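Local coordinates for peptidase M16 inactive domain family protein (Pseudomonas fluorescens, PDB 3GWB), which is of unknown specific function but belongs to the peptidase M16 family through an inactive-type domain, and is probably related to metal-dependent hydrolases, at residues S301-M306 with G310-N315; L257-D262 with N405-V410; L153-R158 with S251-Q256; N273-G278 with A335-N340. All blocks are in the same frame, centred on the assembly; numbering follows the deposited sequence.

Contact 1: S301-M306 with G310-N315; sequences SGFTPM and GPFMIN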
loop_
_atom_site.group_PDB
_atom_site.type_symbol
_atom_site.label_atom_id
_atom_site.label_comp_id
_atom_site.label_asym_id
_atom_site.label_seq_id
_atom_site.Cartn_x
_atom_site.Cartn_y
_atom_site.Cartn_z
ATOM N N SER A 301 -14.957 7.891 -13.140
ATOM C CA SER A 301 -15.733 6.927 -13.898
ATOM C C SER A 301 -14.730 6.040 -14.625
ATOM O O SER A 301 -13.573 6.430 -14.814
ATOM C CB SER A 301 -16.635 7.642 -14.909
ATOM O OG SER A 301 -15.867 8.219 -15.952
ATOM N N GLY A 302 -15.158 4.849 -15.024
ATOM C CA GLY A 302 -14.245 3.973 -15.723
ATOM C C GLY A 302 -14.783 2.602 -16.055
ATOM O O GLY A 302 -15.709 2.101 -15.415
ATOM N N PHE A 303 -14.185 2.010 -17.083
ATOM C CA PHE A 303 -14.525 0.675 -17.557
ATOM C C PHE A 303 -13.507 -0.287 -16.958
ATOM O O PHE A 303 -12.331 0.052 -16.833
ATOM C CB PHE A 303 -14.379 0.588 -19.076
ATOM C CG PHE A 303 -15.461 1.271 -19.851
ATOM C CD1 PHE A 303 -16.635 0.597 -20.166
ATOM C CD2 PHE A 303 -15.294 2.579 -20.299
ATOM C CE1 PHE A 303 -17.630 1.207 -20.928
ATOM C CE2 PHE A 303 -16.275 3.201 -21.058
ATOM C CZ PHE A 303 -17.452 2.512 -21.374
ATOM N N THR A 304 -13.957 -1.479 -16.590
ATOM C CA THR A 304 -13.057 -2.507 -16.084
ATOM C C THR A 304 -13.339 -3.711 -16.979
ATOM O O THR A 304 -14.005 -4.666 -16.574
ATOM C CB THR A 304 -13.331 -2.878 -14.607
ATOM O OG1 THR A 304 -13.261 -1.703 -13.792
ATOM C CG2 THR A 304 -12.279 -3.872 -14.112
ATOM N N PRO A 305 -12.866 -3.656 -18.234
ATOM C CA PRO A 305 -13.052 -4.725 -19.221
ATOM C C PRO A 305 -12.441 -6.040 -18.754
ATOM O O PRO A 305 -11.286 -6.080 -18.328
ATOM C CB PRO A 305 -12.349 -4.179 -20.460
ATOM C CG PRO A 305 -12.477 -2.694 -20.303
ATOM C CD PRO A 305 -12.165 -2.511 -18.840
HETATM N N MSE A 306 -13.216 -7.115 -18.841
HETATM C CA MSE A 306 -12.743 -8.424 -18.428
HETATM C C MSE A 306 -13.050 -9.427 -19.527
HETATM O O MSE A 306 -13.498 -9.039 -20.607
HETATM C CB MSE A 306 -13.423 -8.834 -17.125
HETATM C CG MSE A 306 -13.160 -7.874 -15.976
HETATM SE SE MSE A 306 -13.815 -8.475 -14.402
HETATM C CE MSE A 306 -15.396 -7.726 -14.398
ATOM N N GLY A 310 -17.223 -6.446 -18.515
ATOM C CA GLY A 310 -16.861 -5.880 -17.234
ATOM C C GLY A 310 -17.781 -4.708 -16.973
ATOM O O GLY A 310 -18.523 -4.302 -17.861
ATOM N N PRO A 311 -17.752 -4.124 -15.778
ATOM C CA PRO A 311 -18.650 -3.000 -15.534
ATOM C C PRO A 311 -18.121 -1.612 -15.910
ATOM O O PRO A 311 -16.920 -1.406 -16.087
ATOM C CB PRO A 311 -18.897 -3.109 -14.043
ATOM C CG PRO A 311 -17.511 -3.475 -13.548
ATOM C CD PRO A 311 -17.066 -4.535 -14.536
ATOM N N PHE A 312 -19.051 -0.677 -16.055
ATOM C CA PHE A 312 -18.726 0.716 -16.295
ATOM C C PHE A 312 -19.264 1.285 -14.993
ATOM O O PHE A 312 -20.413 1.013 -14.621
ATOM C CB PHE A 312 -19.501 1.324 -17.460
ATOM C CG PHE A 312 -19.446 2.830 -17.474
ATOM C CD1 PHE A 312 -18.292 3.498 -17.882
ATOM C CD2 PHE A 312 -20.526 3.582 -17.010
ATOM C CE1 PHE A 312 -18.207 4.894 -17.807
ATOM C CE2 PHE A 312 -20.455 4.977 -16.930
ATOM C CZ PHE A 312 -19.292 5.636 -17.336
HETATM N N MSE A 313 -18.449 2.073 -14.303
HETATM C CA MSE A 313 -18.862 2.603 -13.019
HETATM C C MSE A 313 -18.411 4.034 -12.757
HETATM O O MSE A 313 -17.350 4.456 -13.213
HETATM C CB MSE A 313 -18.313 1.680 -11.928
HETATM C CG MSE A 313 -18.868 1.891 -10.541
HETATM SE SE MSE A 313 -18.216 0.613 -9.437
HETATM C CE MSE A 313 -18.653 -0.877 -10.359
ATOM N N ILE A 314 -19.243 4.769 -12.029
ATOM C CA ILE A 314 -18.957 6.145 -11.640
ATOM C C ILE A 314 -19.108 6.164 -10.132
ATOM O O ILE A 314 -20.091 5.641 -9.608
ATOM C CB ILE A 314 -19.982 7.141 -12.200
ATOM C CG1 ILE A 314 -19.906 7.176 -13.723
ATOM C CG2 ILE A 314 -19.736 8.525 -11.596
ATOM C CD1 ILE A 314 -21.014 7.998 -14.358
ATOM N N ASN A 315 -18.150 6.751 -9.427
ATOM C CA ASN A 315 -18.258 6.809 -7.974
ATOM C C ASN A 315 -17.740 8.108 -7.378
ATOM O O ASN A 315 -16.828 8.737 -7.912
ATOM C CB ASN A 315 -17.525 5.633 -7.336
ATOM C CG ASN A 315 -16.044 5.676 -7.586
ATOM O OD1 ASN A 315 -15.578 5.389 -8.690
ATOM N ND2 ASN A 315 -15.286 6.049 -6.565
HETATM O O HOH W 1 -15.348 -0.255 -13.712
#
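The pairing of G302 with M313 and of F303 with F312 makes this contact the closed end of an antiparallel beta hairpin, with strand 299-303 at the margin of a mixed sheet and strand 311-319 beside it. G302 N donates to M313 O (2.9 Å), nearly along the C=O axis, and M313 N answers to G302 O (3.0 Å) from a position tilted out of the carbonyl plane. Past the end of the first strand, T304 N still reaches P311 O (3.0 Å), and a water donates to both G302 O and P311 O. F303 and F312 form a non-hydrogen-bonded pair, and their side chains lie on the same face of the sheet as S301 and I314. With CG anti to the backbone N (chi1 165°), F312 brings its edge over the F303 ring: CD1 stands above the middle of that face, 3.7 Å from F303 CZ, with the planes at 53°. Replacing F303 with an alanine would probably leave the F312 edge without its aromatic face and open a gap beside V269 of helix 266-277. Toward the turn, the bent chain of selenomethionine M306 lays CE on P311 CD (3.6 Å), while S301 CB meets I314 CG1 (3.5 Å) at the other end. Antiparallel pairing across a short connection makes this a beta hairpin, here with an edge-to-face phenylalanine pair on one face, bordering the sheet of an M16 domain.

Contact 2: L257-D262 with N405-V410; sequences LGIDRD and NKHLNV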
loop_
_atom_site.group_PDB
_atom_site.type_symbol
_atom_site.label_atom_id
_atom_site.label_comp_id
_atom_site.label_asym_id
_atom_site.label_seq_id
_atom_site.Cartn_x
_atom_site.Cartn_y
_atom_site.Cartn_z
ATOM N N LEU A 257 -23.411 -2.575 -17.313
ATOM C CA LEU A 257 -22.433 -3.415 -17.979
ATOM C C LEU A 257 -21.638 -2.625 -19.003
ATOM O O LEU A 257 -22.204 -1.895 -19.815
ATOM C CB LEU A 257 -23.122 -4.597 -18.662
ATOM C CG LEU A 257 -23.783 -5.613 -17.731
ATOM C CD1 LEU A 257 -24.376 -6.755 -18.556
ATOM C CD2 LEU A 257 -22.748 -6.151 -16.752
ATOM N N GLY A 258 -20.319 -2.769 -18.949
ATOM C CA GLY A 258 -19.458 -2.070 -19.882
ATOM C C GLY A 258 -19.079 -3.001 -21.013
ATOM O O GLY A 258 -19.900 -3.793 -21.475
ATOM N N ILE A 259 -17.831 -2.920 -21.455
ATOM C CA ILE A 259 -17.363 -3.769 -22.541
ATOM C C ILE A 259 -16.433 -4.858 -22.021
ATOM O O ILE A 259 -16.002 -4.819 -20.869
ATOM C CB ILE A 259 -16.576 -2.949 -23.584
ATOM C CG1 ILE A 259 -15.412 -2.232 -22.892
ATOM C CG2 ILE A 259 -17.496 -1.948 -24.268
ATOM C CD1 ILE A 259 -14.331 -1.756 -23.840
ATOM N N ASP A 260 -16.147 -5.841 -22.870
ATOM C CA ASP A 260 -15.208 -6.889 -22.503
ATOM C C ASP A 260 -13.878 -6.380 -23.059
ATOM O O ASP A 260 -13.861 -5.550 -23.969
ATOM C CB ASP A 260 -15.594 -8.249 -23.107
ATOM C CG ASP A 260 -15.904 -8.173 -24.583
ATOM O OD1 ASP A 260 -15.142 -7.522 -25.324
ATOM O OD2 ASP A 260 -16.914 -8.781 -25.002
ATOM N N ARG A 261 -12.775 -6.866 -22.504
ATOM C CA ARG A 261 -11.443 -6.412 -22.883
ATOM C C ARG A 261 -11.051 -6.424 -24.359
ATOM O O ARG A 261 -10.327 -5.531 -24.809
ATOM C CB ARG A 261 -10.388 -7.176 -22.077
ATOM C CG ARG A 261 -8.971 -6.638 -22.249
ATOM C CD ARG A 261 -8.819 -5.245 -21.650
ATOM N NE ARG A 261 -7.497 -4.665 -21.884
ATOM C CZ ARG A 261 -7.073 -4.203 -23.059
ATOM N NH1 ARG A 261 -7.867 -4.253 -24.120
ATOM N NH2 ARG A 261 -5.858 -3.673 -23.173
ATOM N N ASP A 262 -11.510 -7.409 -25.123
ATOM C CA ASP A 262 -11.127 -7.450 -26.529
ATOM C C ASP A 262 -12.089 -6.750 -27.487
ATOM O O ASP A 262 -11.993 -6.926 -28.704
ATOM C CB ASP A 262 -10.925 -8.896 -26.981
ATOM C CG ASP A 262 -12.201 -9.707 -26.924
ATOM O OD1 ASP A 262 -13.263 -9.134 -26.589
ATOM O OD2 ASP A 262 -12.137 -10.921 -27.220
ATOM N N ASN A 405 -22.093 5.865 -26.918
ATOM C CA ASN A 405 -23.527 5.628 -27.055
ATOM C C ASN A 405 -23.823 4.179 -27.439
ATOM O O ASN A 405 -24.902 3.657 -27.151
ATOM C CB ASN A 405 -24.130 6.567 -28.104
ATOM C CG ASN A 405 -24.489 7.927 -27.536
ATOM O OD1 ASN A 405 -23.948 8.951 -27.954
ATOM N ND2 ASN A 405 -25.412 7.944 -26.580
ATOM N N LYS A 406 -22.864 3.527 -28.084
ATOM C CA LYS A 406 -23.051 2.144 -28.502
ATOM C C LYS A 406 -22.905 1.161 -27.340
ATOM O O LYS A 406 -23.420 0.046 -27.392
ATOM C CB LYS A 406 -22.045 1.793 -29.601
ATOM C CG LYS A 406 -22.154 0.372 -30.139
ATOM C CD LYS A 406 -21.055 0.117 -31.165
ATOM C CE LYS A 406 -21.107 -1.297 -31.705
ATOM N NZ LYS A 406 -19.953 -1.581 -32.609
ATOM N N HIS A 407 -22.224 1.581 -26.282
ATOM C CA HIS A 407 -22.004 0.698 -25.147
ATOM C C HIS A 407 -22.658 1.138 -23.842
ATOM O O HIS A 407 -22.727 0.360 -22.890
ATOM C CB HIS A 407 -20.501 0.517 -24.943
ATOM C CG HIS A 407 -19.820 -0.161 -26.093
ATOM N ND1 HIS A 407 -19.963 -1.505 -26.348
ATOM C CD2 HIS A 407 -19.032 0.330 -27.078
ATOM C CE1 HIS A 407 -19.293 -1.818 -27.446
ATOM N NE2 HIS A 407 -18.720 -0.719 -27.907
ATOM N N LEU A 408 -23.147 2.372 -23.798
ATOM C CA LEU A 408 -23.780 2.890 -22.590
ATOM C C LEU A 408 -25.126 3.530 -22.885
ATOM O O LEU A 408 -25.337 4.076 -23.961
ATOM C CB LEU A 408 -22.876 3.924 -21.926
ATOM C CG LEU A 408 -21.511 3.442 -21.445
ATOM C CD1 LEU A 408 -20.704 4.637 -20.957
ATOM C CD2 LEU A 408 -21.692 2.406 -20.338
ATOM N N ASN A 409 -26.026 3.473 -21.911
ATOM C CA ASN A 409 -27.357 4.044 -22.056
ATOM C C ASN A 409 -27.803 4.558 -20.698
ATOM O O ASN A 409 -27.675 3.863 -19.690
ATOM C CB ASN A 409 -28.326 2.971 -22.562
ATOM C CG ASN A 409 -29.707 3.519 -22.866
ATOM O OD1 ASN A 409 -30.388 4.061 -21.990
ATOM N ND2 ASN A 409 -30.133 3.374 -24.118
ATOM N N VAL A 410 -28.328 5.777 -20.667
ATOM C CA VAL A 410 -28.777 6.369 -19.413
ATOM C C VAL A 410 -29.906 5.591 -18.734
ATOM O O VAL A 410 -30.061 5.662 -17.515
ATOM C CB VAL A 410 -29.241 7.832 -19.619
ATOM C CG1 VAL A 410 -28.074 8.677 -20.102
ATOM C CG2 VAL A 410 -30.391 7.886 -20.613
#
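I259 and H407 meet because both first torsions turn the touching branch toward the backbone N side of its own residue: in I259 CG2 lies anti to the carbonyl carbon, with CG1 at chi1 57°, and in H407 CG does the same at chi1 -64°. The motif is the C-terminal end of helix 397-407 packed on the loop that leaves strand 249-257, part of the alpha/beta architecture of an M16 domain. H407 is the last helical residue, and the chain departs from helical geometry at L408. The I259 methyl carbon CG2 comes in over the face of the imidazole, 3.5 Å from the ring centroid and 22° off its normal, a CH-pi contact. It sits toward the rim on the side of ND1 and CG, while CG of the neighbouring K406 lies farther above the opposite face. The ring is therefore flanked on both sides, and its NE2 is bound to D265 OD2, outside the two segments; together these hold its rotation. Through that bond the D265 carboxylate would probably polarise the ring; the same oxygen has a long, weak ion pair with K406 NZ. L408 brings CD2 toward the loop, 4.4 Å from L257 O, a loose approach, and also rests on F303. I259 likewise packs on F303, and on Y266 and V269 of helix 266-277, which places the I259 side chain in a buried setting. At the nearest point of the whole contact, I259 CG2 lies 3.3 Å from H407 ND1.

Contact 3: L153-R158 with S251-Q256; sequences LELMKR and SLMLAQ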
loop_
_atom_site.group_PDB
_atom_site.type_symbol
_atom_site.label_atom_id
_atom_site.label_comp_id
_atom_site.label_asym_id
_atom_site.label_seq_id
_atom_site.Cartn_x
_atom_site.Cartn_y
_atom_site.Cartn_z
ATOM N N LEU A 153 -20.071 -3.838 -3.054
ATOM C CA LEU A 153 -20.465 -5.246 -3.002
ATOM C C LEU A 153 -21.903 -5.424 -3.476
ATOM O O LEU A 153 -22.197 -6.325 -4.262
ATOM C CB LEU A 153 -20.327 -5.797 -1.577
ATOM C CG LEU A 153 -18.914 -5.854 -0.992
ATOM C CD1 LEU A 153 -18.960 -6.515 0.374
ATOM C CD2 LEU A 153 -17.994 -6.637 -1.925
ATOM N N GLU A 154 -22.795 -4.561 -2.989
ATOM C CA GLU A 154 -24.207 -4.610 -3.365
ATOM C C GLU A 154 -24.395 -4.265 -4.842
ATOM O O GLU A 154 -25.202 -4.889 -5.530
ATOM C CB GLU A 154 -25.015 -3.635 -2.499
ATOM C CG GLU A 154 -26.475 -3.437 -2.913
ATOM C CD GLU A 154 -27.300 -4.711 -2.837
ATOM O OE1 GLU A 154 -26.981 -5.582 -1.998
ATOM O OE2 GLU A 154 -28.282 -4.833 -3.604
ATOM N N LEU A 155 -23.651 -3.273 -5.325
ATOM C CA LEU A 155 -23.756 -2.862 -6.722
ATOM C C LEU A 155 -23.355 -4.000 -7.656
ATOM O O LEU A 155 -24.006 -4.237 -8.676
ATOM C CB LEU A 155 -22.880 -1.629 -6.982
ATOM C CG LEU A 155 -22.896 -1.054 -8.402
ATOM C CD1 LEU A 155 -24.322 -0.782 -8.839
ATOM C CD2 LEU A 155 -22.076 0.230 -8.441
HETATM N N MSE A 156 -22.287 -4.710 -7.309
HETATM C CA MSE A 156 -21.838 -5.825 -8.130
HETATM C C MSE A 156 -22.862 -6.959 -8.111
HETATM O O MSE A 156 -22.961 -7.719 -9.068
HETATM C CB MSE A 156 -20.466 -6.329 -7.665
HETATM C CG MSE A 156 -19.301 -5.412 -8.054
HETATM SE SE MSE A 156 -19.121 -5.158 -9.851
HETATM C CE MSE A 156 -18.132 -6.592 -10.313
ATOM N N LYS A 157 -23.631 -7.069 -7.031
ATOM C CA LYS A 157 -24.656 -8.108 -6.940
ATOM C C LYS A 157 -25.817 -7.799 -7.884
ATOM O O LYS A 157 -26.302 -8.678 -8.599
ATOM C CB LYS A 157 -25.203 -8.211 -5.515
ATOM C CG LYS A 157 -24.185 -8.621 -4.460
ATOM C CD LYS A 157 -24.825 -8.677 -3.070
ATOM C CE LYS A 157 -23.785 -8.926 -1.991
ATOM N NZ LYS A 157 -24.378 -8.857 -0.627
ATOM N N ARG A 158 -26.267 -6.547 -7.870
ATOM C CA ARG A 158 -27.375 -6.111 -8.716
ATOM C C ARG A 158 -27.008 -6.161 -10.195
ATOM O O ARG A 158 -27.836 -6.476 -11.047
ATOM C CB ARG A 158 -27.787 -4.683 -8.338
ATOM C CG ARG A 158 -28.549 -4.576 -7.019
ATOM C CD ARG A 158 -28.536 -3.152 -6.488
ATOM N NE ARG A 158 -29.300 -3.022 -5.251
ATOM C CZ ARG A 158 -30.611 -2.810 -5.202
ATOM N NH1 ARG A 158 -31.303 -2.697 -6.327
ATOM N NH2 ARG A 158 -31.232 -2.724 -4.032
ATOM N N SER A 251 -21.901 7.904 0.069
ATOM C CA SER A 251 -21.208 7.285 -1.046
ATOM C C SER A 251 -22.195 7.012 -2.167
ATOM O O SER A 251 -23.236 6.394 -1.944
ATOM C CB SER A 251 -20.558 5.978 -0.595
ATOM O OG SER A 251 -20.265 5.152 -1.707
ATOM N N LEU A 252 -21.862 7.479 -3.367
ATOM C CA LEU A 252 -22.712 7.311 -4.540
ATOM C C LEU A 252 -22.004 6.479 -5.605
ATOM O O LEU A 252 -20.865 6.764 -5.972
ATOM C CB LEU A 252 -23.057 8.676 -5.142
ATOM C CG LEU A 252 -23.836 9.695 -4.310
ATOM C CD1 LEU A 252 -23.811 11.039 -5.030
ATOM C CD2 LEU A 252 -25.266 9.209 -4.102
HETATM N N MSE A 253 -22.687 5.461 -6.110
HETATM C CA MSE A 253 -22.116 4.613 -7.145
HETATM C C MSE A 253 -23.158 4.330 -8.216
HETATM O O MSE A 253 -24.285 3.938 -7.911
HETATM C CB MSE A 253 -21.630 3.294 -6.546
HETATM C CG MSE A 253 -20.606 3.451 -5.444
HETATM SE SE MSE A 253 -19.895 1.856 -5.034
HETATM C CE MSE A 253 -18.872 1.585 -6.445
ATOM N N LEU A 254 -22.781 4.551 -9.468
ATOM C CA LEU A 254 -23.669 4.305 -10.595
ATOM C C LEU A 254 -22.927 3.355 -11.511
ATOM O O LEU A 254 -21.708 3.446 -11.642
ATOM C CB LEU A 254 -23.984 5.598 -11.350
ATOM C CG LEU A 254 -24.628 6.748 -10.575
ATOM C CD1 LEU A 254 -23.577 7.442 -9.723
ATOM C CD2 LEU A 254 -25.239 7.742 -11.555
ATOM N N ALA A 255 -23.652 2.447 -12.152
ATOM C CA ALA A 255 -23.004 1.491 -13.026
ATOM C C ALA A 255 -23.965 0.733 -13.919
ATOM O O ALA A 255 -25.178 0.752 -13.721
ATOM C CB ALA A 255 -22.196 0.493 -12.186
ATOM N N GLN A 256 -23.381 0.068 -14.909
ATOM C CA GLN A 256 -24.097 -0.761 -15.862
ATOM C C GLN A 256 -23.016 -1.580 -16.530
ATOM O O GLN A 256 -21.828 -1.319 -16.322
ATOM C CB GLN A 256 -24.851 0.084 -16.889
ATOM C CG GLN A 256 -24.032 1.130 -17.618
ATOM C CD GLN A 256 -24.885 1.919 -18.604
ATOM O OE1 GLN A 256 -25.142 1.467 -19.727
ATOM N NE2 GLN A 256 -25.350 3.086 -18.177
#
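The salt bridge from R158 NE to E154 OE2 (2.7 Å) spans one turn of helix 147-160, beside the L155 side chain that packs on M253 and A255. As a hydrogen bond it is weak, bent to 122° at the hydrogen, so charge attraction probably contributes more than direction. R158 NH1 has a further weak bond to S239 OG, and the R158 side chain also touches V414 and V416. Within 153-158, L155 makes the contact with 251-256. Its CG stands anti to the backbone N (chi1 -179°), which extends the branches outward from the helix until CD2 drops between two residues of one strand face, 3.6 Å from M253 CB and 3.8 Å from A255 CB. M253, a selenomethionine, bends at chi3 and curls its CE back to within 4.0 Å of the same L155 CD2. The helix and strand segments run 23° apart in direction, with axes 9.3 Å apart. L155 also touches M313, V414 and V416, so it spans three adjoining strands of the sheet. With an alanine in place of L155 the CD2 branch is gone, and M253 CB and A255 CB would probably be left with a gap above them. The contact thus has an apolar character, a helix-on-sheet layer in an alpha/beta domain: the grip rests on close fit and exclusion of water, while the E154-R158 pair takes no part in the contact with 251-256.

Contact 4: N273-G278 with A335-N340; sequences NQILGG and AEYLKN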
loop_
_atom_site.group_PDB
_atom_site.type_symbol
_atom_site.label_atom_id
_atom_site.label_comp_id
_atom_site.label_asym_id
_atom_site.label_seq_id
_atom_site.Cartn_x
_atom_site.Cartn_y
_atom_site.Cartn_z
ATOM N N ASN A 273 -14.033 7.879 -21.855
ATOM C CA ASN A 273 -14.117 7.807 -20.404
ATOM C C ASN A 273 -13.133 8.764 -19.766
ATOM O O ASN A 273 -13.427 9.370 -18.744
ATOM C CB ASN A 273 -13.827 6.396 -19.895
ATOM C CG ASN A 273 -13.833 6.327 -18.388
ATOM O OD1 ASN A 273 -12.780 6.352 -17.743
ATOM N ND2 ASN A 273 -15.023 6.276 -17.811
ATOM N N GLN A 274 -11.955 8.883 -20.365
ATOM C CA GLN A 274 -10.934 9.786 -19.845
ATOM C C GLN A 274 -11.491 11.203 -19.737
ATOM O O GLN A 274 -11.317 11.870 -18.718
ATOM C CB GLN A 274 -9.698 9.775 -20.755
ATOM C CG GLN A 274 -8.861 8.498 -20.665
ATOM C CD GLN A 274 -7.738 8.450 -21.700
ATOM O OE1 GLN A 274 -7.023 9.433 -21.902
ATOM N NE2 GLN A 274 -7.575 7.298 -22.352
ATOM N N ILE A 275 -12.175 11.645 -20.789
ATOM C CA ILE A 275 -12.766 12.983 -20.838
ATOM C C ILE A 275 -13.908 13.151 -19.831
ATOM O O ILE A 275 -14.088 14.220 -19.235
ATOM C CB ILE A 275 -13.310 13.285 -22.258
ATOM C CG1 ILE A 275 -12.159 13.251 -23.272
ATOM C CG2 ILE A 275 -14.026 14.634 -22.272
ATOM C CD1 ILE A 275 -12.614 13.282 -24.730
ATOM N N LEU A 276 -14.680 12.090 -19.646
ATOM C CA LEU A 276 -15.810 12.112 -18.725
ATOM C C LEU A 276 -15.425 12.084 -17.247
ATOM O O LEU A 276 -15.897 12.909 -16.468
ATOM C CB LEU A 276 -16.741 10.934 -19.021
ATOM C CG LEU A 276 -17.884 10.655 -18.042
ATOM C CD1 LEU A 276 -18.839 11.827 -17.992
ATOM C CD2 LEU A 276 -18.625 9.393 -18.489
ATOM N N GLY A 277 -14.585 11.124 -16.863
ATOM C CA GLY A 277 -14.193 11.012 -15.469
ATOM C C GLY A 277 -12.848 10.356 -15.202
ATOM O O GLY A 277 -12.694 9.631 -14.220
ATOM N N GLY A 278 -11.874 10.601 -16.068
ATOM C CA GLY A 278 -10.555 10.029 -15.863
ATOM C C GLY A 278 -9.832 10.837 -14.798
ATOM O O GLY A 278 -10.472 11.448 -13.938
ATOM N N ALA A 335 -25.862 12.099 -18.936
ATOM C CA ALA A 335 -26.808 12.119 -20.047
ATOM C C ALA A 335 -26.344 13.116 -21.097
ATOM O O ALA A 335 -26.314 12.808 -22.288
ATOM C CB ALA A 335 -28.192 12.493 -19.546
ATOM N N GLU A 336 -25.976 14.308 -20.633
ATOM C CA GLU A 336 -25.504 15.386 -21.491
ATOM C C GLU A 336 -24.258 14.971 -22.270
ATOM O O GLU A 336 -24.115 15.311 -23.439
ATOM C CB GLU A 336 -25.224 16.627 -20.633
ATOM C CG GLU A 336 -24.373 17.715 -21.283
ATOM C CD GLU A 336 -24.920 18.201 -22.611
ATOM O OE1 GLU A 336 -26.146 18.445 -22.710
ATOM O OE2 GLU A 336 -24.112 18.353 -23.554
ATOM N N TYR A 337 -23.363 14.228 -21.627
ATOM C CA TYR A 337 -22.147 13.773 -22.297
ATOM C C TYR A 337 -22.452 12.782 -23.426
ATOM O O TYR A 337 -21.901 12.897 -24.521
ATOM C CB TYR A 337 -21.194 13.109 -21.299
ATOM C CG TYR A 337 -19.843 12.776 -21.895
ATOM C CD1 TYR A 337 -18.977 13.788 -22.307
ATOM C CD2 TYR A 337 -19.434 11.453 -22.058
ATOM C CE1 TYR A 337 -17.731 13.491 -22.865
ATOM C CE2 TYR A 337 -18.183 11.142 -22.618
ATOM C CZ TYR A 337 -17.338 12.170 -23.019
ATOM O OH TYR A 337 -16.098 11.884 -23.576
ATOM N N LEU A 338 -23.313 11.799 -23.159
ATOM C CA LEU A 338 -23.657 10.808 -24.180
ATOM C C LEU A 338 -24.424 11.457 -25.319
ATOM O O LEU A 338 -24.297 11.058 -26.480
ATOM C CB LEU A 338 -24.509 9.682 -23.588
ATOM C CG LEU A 338 -23.841 8.720 -22.605
ATOM C CD1 LEU A 338 -24.834 7.624 -22.221
ATOM C CD2 LEU A 338 -22.600 8.107 -23.245
ATOM N N LYS A 339 -25.217 12.464 -24.972
ATOM C CA LYS A 339 -26.028 13.188 -25.938
ATOM C C LYS A 339 -25.222 14.032 -26.922
ATOM O O LYS A 339 -25.418 13.934 -28.131
ATOM C CB LYS A 339 -27.027 14.083 -25.202
ATOM C CG LYS A 339 -27.922 14.911 -26.114
ATOM C CD LYS A 339 -28.849 15.807 -25.303
ATOM C CE LYS A 339 -29.714 16.683 -26.199
ATOM N NZ LYS A 339 -30.609 15.876 -27.075
ATOM N N ASN A 340 -24.311 14.860 -26.416
ATOM C CA ASN A 340 -23.540 15.729 -27.296
ATOM C C ASN A 340 -22.105 15.323 -27.563
ATOM O O ASN A 340 -21.471 15.851 -28.475
ATOM C CB ASN A 340 -23.571 17.161 -26.766
ATOM C CG ASN A 340 -24.956 17.757 -26.822
ATOM O OD1 ASN A 340 -25.663 17.594 -27.814
ATOM N ND2 ASN A 340 -25.353 18.456 -25.764
#
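Y337 lies between L276 and I275, meeting the first with a ring face and the second with its hydroxyl end. Over the face comes L276 CB, 4.2 Å from the ring centroid and 23° off the ring normal, a CH-pi contact displaced toward the rim at CE2, which is 3.9 Å away. L276 continues above the same face, its CD1 4.1 Å from Y337 CD2, the two side chains crossing at a slant. I275 instead stands at about a right angle to the tyrosine: its CB is 3.4 Å from Y337 OH, and its CG2 meets the ring obliquely, 3.9 Å from CE1. The tyrosine reaches this far because its CG is anti to the backbone N (chi1 -173°), which sends the ring straight out from its helix. This is helix-on-helix packing in an alpha/beta domain, with the C-terminal turns of helices 266-277 and 323-340 meeting through one tyrosine ring; the nearest alpha carbons, those of L276 and Y337, are 7.5 Å apart. L276 also touches F312 of the sheet, and L285 of helix 284-292. The phenol is not purely a packing group, for OH makes a weak hydrogen bond to G272 O, a backbone carbonyl one turn before L276. P342 touches both I275 and Y337, and R284 touches the tyrosine.

How the contacts relate
From the N terminus, the helix of contact 3 comes first, and its loop closes when strand 249-257 is laid against it. That strand runs directly into 257-262, which opens the long loop of contact 2, closed only at 405-410. Inside it lies contact 4, from 273-278 to 335-340, and inside contact 4 lies the hairpin of contact 1; contact 3 stands in series with all three. Strand 311-319 neighbours 249-257, so contacts 1 and 3 share a sheet. G310 O probably bonds G258 N, joining contacts 1 and 2, and S301 N probably bonds G277 O, joining contacts 1 and 4. Contact 1 is thus tied to each of the others.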